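Local coordinates for 3-ketosteroid-delta4-5alpha-dehydrogenase (Rhodococcus jostii, PDB 4AT2), which uses bound FAD to oxidise 3-ketosteroids, probably introducing a double bond into ring A during bacterial steroid catabolism, at residues P275-R280 / D307-A312. Numbering follows the deposited sequence.
With ASD (4-androstene-3-17-dione), chain B.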
ATOM      1  N   PRO A 275       2.542   6.714   1.963  1.00 11.38           N
ATOM      2  CA  PRO A 275       3.801   7.405   2.254  1.00 12.43           C
ATOM      3  C   PRO A 275       4.775   7.515   1.068  1.00 13.29           C
ATOM      4  O   PRO A 275       5.732   8.290   1.144  1.00 14.17           O
ATOM      5  CB  PRO A 275       4.405   6.575   3.400  1.00 12.23           C
ATOM      6  CG  PRO A 275       3.792   5.234   3.260  1.00 11.81           C
ATOM      7  CD  PRO A 275       2.402   5.473   2.752  1.00 11.63           C
ATOM      8  N   ARG A 276       4.536   6.762  -0.002  1.00 14.52           N
ATOM      9  CA  ARG A 276       5.363   6.916  -1.215  1.00 15.57           C
ATOM     10  C   ARG A 276       5.208   8.308  -1.850  1.00 15.06           C
ATOM     11  O   ARG A 276       6.030   8.709  -2.686  1.00 15.33           O
ATOM     12  CB  ARG A 276       5.107   5.781  -2.223  1.00 17.39           C
ATOM     13  CG  ARG A 276       5.597   4.420  -1.720  1.00 20.06           C
ATOM     14  CD  ARG A 276       5.450   3.296  -2.739  1.00 22.28           C
ATOM     15  NE  ARG A 276       4.057   2.928  -2.990  1.00 25.23           N
ATOM     16  CZ  ARG A 276       3.666   1.770  -3.525  1.00 27.19           C
ATOM     17  NH1 ARG A 276       4.563   0.842  -3.868  1.00 29.48           N
ATOM     18  NH2 ARG A 276       2.376   1.537  -3.723  1.00 28.58           N
ATOM     19  N   LEU A 277       4.178   9.060  -1.435  1.00 14.05           N
ATOM     20  CA  LEU A 277       3.964  10.427  -1.936  1.00 13.92           C
ATOM     21  C   LEU A 277       4.547  11.530  -1.058  1.00 13.82           C
ATOM     22  O   LEU A 277       4.484  12.701  -1.422  1.00 14.53           O
ATOM     23  CB  LEU A 277       2.467  10.714  -2.160  1.00 13.38           C
ATOM     24  CG  LEU A 277       1.834  10.023  -3.372  1.00 13.20           C
ATOM     25  CD1 LEU A 277       0.411  10.538  -3.539  1.00 13.05           C
ATOM     26  CD2 LEU A 277       2.641  10.208  -4.655  1.00 13.15           C
ATOM     27  N   ILE A 278       5.115  11.166   0.087  1.00 14.22           N
ATOM     28  CA  ILE A 278       5.752  12.148   0.963  1.00 14.47           C
ATOM     29  C   ILE A 278       6.794  12.940   0.175  1.00 14.70           C
ATOM     30  O   ILE A 278       7.699  12.362  -0.431  1.00 14.05           O
ATOM     31  CB  ILE A 278       6.400  11.497   2.210  1.00 14.71           C
ATOM     32  CG1 ILE A 278       5.324  10.946   3.157  1.00 14.87           C
ATOM     33  CG2 ILE A 278       7.262  12.515   2.945  1.00 14.92           C
ATOM     34  CD1 ILE A 278       5.852   9.946   4.168  1.00 15.10           C
ATOM     35  N   GLY A 279       6.626  14.256   0.159  1.00 14.87           N
ATOM     36  CA  GLY A 279       7.562  15.147  -0.514  1.00 15.60           C
ATOM     37  C   GLY A 279       7.420  15.235  -2.021  1.00 15.96           C
ATOM     38  O   GLY A 279       8.214  15.905  -2.672  1.00 17.01           O
ATOM     39  N   ARG A 280       6.417  14.563  -2.587  1.00 15.32           N
ATOM     40  CA  ARG A 280       6.225  14.615  -4.045  1.00 15.29           C
ATOM     41  C   ARG A 280       4.755  14.731  -4.469  1.00 15.32           C
ATOM     42  O   ARG A 280       4.272  13.940  -5.290  1.00 14.53           O
ATOM     43  CB  ARG A 280       6.928  13.432  -4.746  1.00 15.09           C
ATOM     44  CG  ARG A 280       6.478  12.051  -4.302  1.00 14.96           C
ATOM     45  CD  ARG A 280       7.285  10.950  -4.987  1.00 15.05           C
ATOM     46  NE  ARG A 280       8.719  11.053  -4.687  1.00 15.38           N
ATOM     47  CZ  ARG A 280       9.313  10.490  -3.637  1.00 15.92           C
ATOM     48  NH1 ARG A 280       8.605   9.771  -2.773  1.00 15.63           N
ATOM     49  NH2 ARG A 280      10.622  10.648  -3.446  1.00 16.66           N
ATOM     50  N   ASP A 307      -3.469   3.000  -0.102  1.00 10.29           N
ATOM     51  CA  ASP A 307      -2.097   3.143  -0.572  1.00 10.96           C
ATOM     52  C   ASP A 307      -1.992   3.446  -2.069  1.00 10.61           C
ATOM     53  O   ASP A 307      -0.898   3.721  -2.545  1.00 11.27           O
ATOM     54  CB  ASP A 307      -1.338   1.853  -0.290  1.00 12.01           C
ATOM     55  CG  ASP A 307      -1.962   0.661  -0.986  1.00 13.74           C
ATOM     56  OD1 ASP A 307      -3.173   0.400  -0.805  1.00 14.22           O
ATOM     57  OD2 ASP A 307      -1.245  -0.030  -1.715  1.00 15.57           O
ATOM     58  N   ALA A 308      -3.103   3.382  -2.808  1.00 10.22           N
ATOM     59  CA  ALA A 308      -3.052   3.501  -4.276  1.00  9.95           C
ATOM     60  C   ALA A 308      -2.759   4.934  -4.703  1.00  9.77           C
ATOM     61  O   ALA A 308      -3.367   5.879  -4.201  1.00  9.77           O
ATOM     62  CB  ALA A 308      -4.349   3.007  -4.908  1.00  9.84           C
ATOM     63  N   THR A 309      -1.794   5.096  -5.607  1.00  9.20           N
ATOM     64  CA  THR A 309      -1.396   6.434  -6.058  1.00  9.11           C
ATOM     65  C   THR A 309      -1.110   6.487  -7.550  1.00  8.92           C
ATOM     66  O   THR A 309      -0.343   5.668  -8.072  1.00  8.89           O
ATOM     67  CB  THR A 309      -0.120   6.933  -5.343  1.00  9.38           C
ATOM     68  OG1 THR A 309       0.945   6.010  -5.586  1.00  9.55           O
ATOM     69  CG2 THR A 309      -0.335   7.025  -3.843  1.00  9.76           C
ATOM     70  N   GLU A 310      -1.711   7.471  -8.216  1.00  8.71           N
ATOM     71  CA  GLU A 310      -1.288   7.856  -9.554  1.00  8.90           C
ATOM     72  C   GLU A 310       0.127   8.424  -9.437  1.00  8.81           C
ATOM     73  O   GLU A 310       0.443   9.094  -8.443  1.00  9.28           O
ATOM     74  CB  GLU A 310      -2.236   8.916 -10.124  1.00  9.19           C
ATOM     75  CG  GLU A 310      -1.863   9.410 -11.525  1.00  9.76           C
ATOM     76  CD  GLU A 310      -0.836  10.548 -11.578  1.00 10.38           C
ATOM     77  OE1 GLU A 310      -0.533  11.199 -10.551  1.00 10.62           O
ATOM     78  OE2 GLU A 310      -0.314  10.821 -12.684  1.00 10.88           O
ATOM     79  N   VAL A 311       0.972   8.164 -10.433  1.00  8.66           N
ATOM     80  CA  VAL A 311       2.347   8.682 -10.431  1.00  8.93           C
ATOM     81  C   VAL A 311       2.705   9.162 -11.830  1.00  9.39           C
ATOM     82  O   VAL A 311       2.711   8.377 -12.770  1.00  9.68           O
ATOM     83  CB  VAL A 311       3.379   7.623  -9.975  1.00  8.68           C
ATOM     84  CG1 VAL A 311       4.756   8.260  -9.877  1.00  8.78           C
ATOM     85  CG2 VAL A 311       2.996   6.995  -8.629  1.00  8.62           C
ATOM     86  N   ALA A 312       3.005  10.449 -11.957  1.00  9.77           N
ATOM     87  CA  ALA A 312       3.438  11.029 -13.224  1.00 10.17           C
ATOM     88  C   ALA A 312       4.961  11.038 -13.265  1.00 10.44           C
ATOM     89  O   ALA A 312       5.607  10.895 -12.237  1.00 10.44           O
ATOM     90  CB  ALA A 312       2.891  12.438 -13.371  1.00 10.86           C
TER
HETATM   91  C1  ASD B1490      -2.483  13.115 -14.591  1.00 13.57           C
HETATM   92  C10 ASD B1490      -1.758  13.199 -15.947  1.00 13.94           C
HETATM   93  C11 ASD B1490       0.254  14.415 -14.869  1.00 14.39           C
HETATM   94  C12 ASD B1490       1.265  15.588 -14.879  1.00 14.77           C
HETATM   95  C13 ASD B1490       1.780  15.840 -16.293  1.00 15.32           C
HETATM   96  C14 ASD B1490       0.585  16.074 -17.215  1.00 14.89           C
HETATM   97  C15 ASD B1490       1.160  16.748 -18.470  1.00 15.16           C
HETATM   98  C16 ASD B1490       2.207  17.724 -17.906  1.00 15.79           C
HETATM   99  C17 ASD B1490       2.503  17.131 -16.538  1.00 15.57           C
HETATM  100  C18 ASD B1490       2.758  14.746 -16.735  1.00 14.89           C
HETATM  101  C19 ASD B1490      -0.940  11.925 -16.175  1.00 13.83           C
HETATM  102  C2  ASD B1490      -3.544  11.997 -14.504  1.00 13.42           C
HETATM  103  C3  ASD B1490      -4.399  11.922 -15.751  1.00 13.36           C
HETATM  104  C4  ASD B1490      -4.014  12.721 -16.942  1.00 13.36           C
HETATM  105  C5  ASD B1490      -2.782  13.269 -17.068  1.00 13.98           C
HETATM  106  C6  ASD B1490      -2.431  13.914 -18.403  1.00 13.79           C
HETATM  107  C7  ASD B1490      -1.553  15.154 -18.239  1.00 13.90           C
HETATM  108  C8  ASD B1490      -0.343  14.856 -17.355  1.00 14.36           C
HETATM  109  C9  ASD B1490      -0.855  14.459 -15.947  1.00 14.21           C
HETATM  110  O1  ASD B1490      -5.418  11.232 -15.770  1.00 12.47           O
HETATM  111  O2  ASD B1490       3.268  17.633 -15.724  1.00 17.60           O
HETATM  112  O   HOH W   1       1.642   4.256  -3.466  1.00 15.00           O
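A small apolar side-chain contact, Leu277 on Thr309, combined with a water bridge from Arg276, joins the 3-10 turn after helix 267-273 to strand 309-313, an outer strand of its three-stranded antiparallel sheet within the chain. The apolar part is tip to tip: CD1 of Leu277 lies 3.6 Å from CG2 of Thr309. The Thr309 torsion (chi1 59°) puts the methyl anti to its carbonyl carbon and sends OG1 to the water. That water accepts from NE of Arg276 at 2.8 Å and donates to Asp307 O at 2.8 Å; OG1 is its third partner. A bend in Arg276 (chi3 -69°) helps bring the guanidinium there, and Phe349 adds a cation-pi contact. NH2 of Arg276 is 4.4 Å from OD2 of Asp307, but no N-H points at it, so any attraction is probably through charge only. Arg280, ending the type II turn from Leu277, donates from NH1 to Arg276 O at 2.8 Å. Cutting Leu277 back to an alanine would probably open a gap beside the Thr309 methyl, leaving that side chain Ala274 and Phe349 as neighbours. Glu310 and Ala312 of the same strand meet the steroid. The polar link thus depends on one water, which serves both the Asp307 carbonyl and the Thr309 hydroxyl.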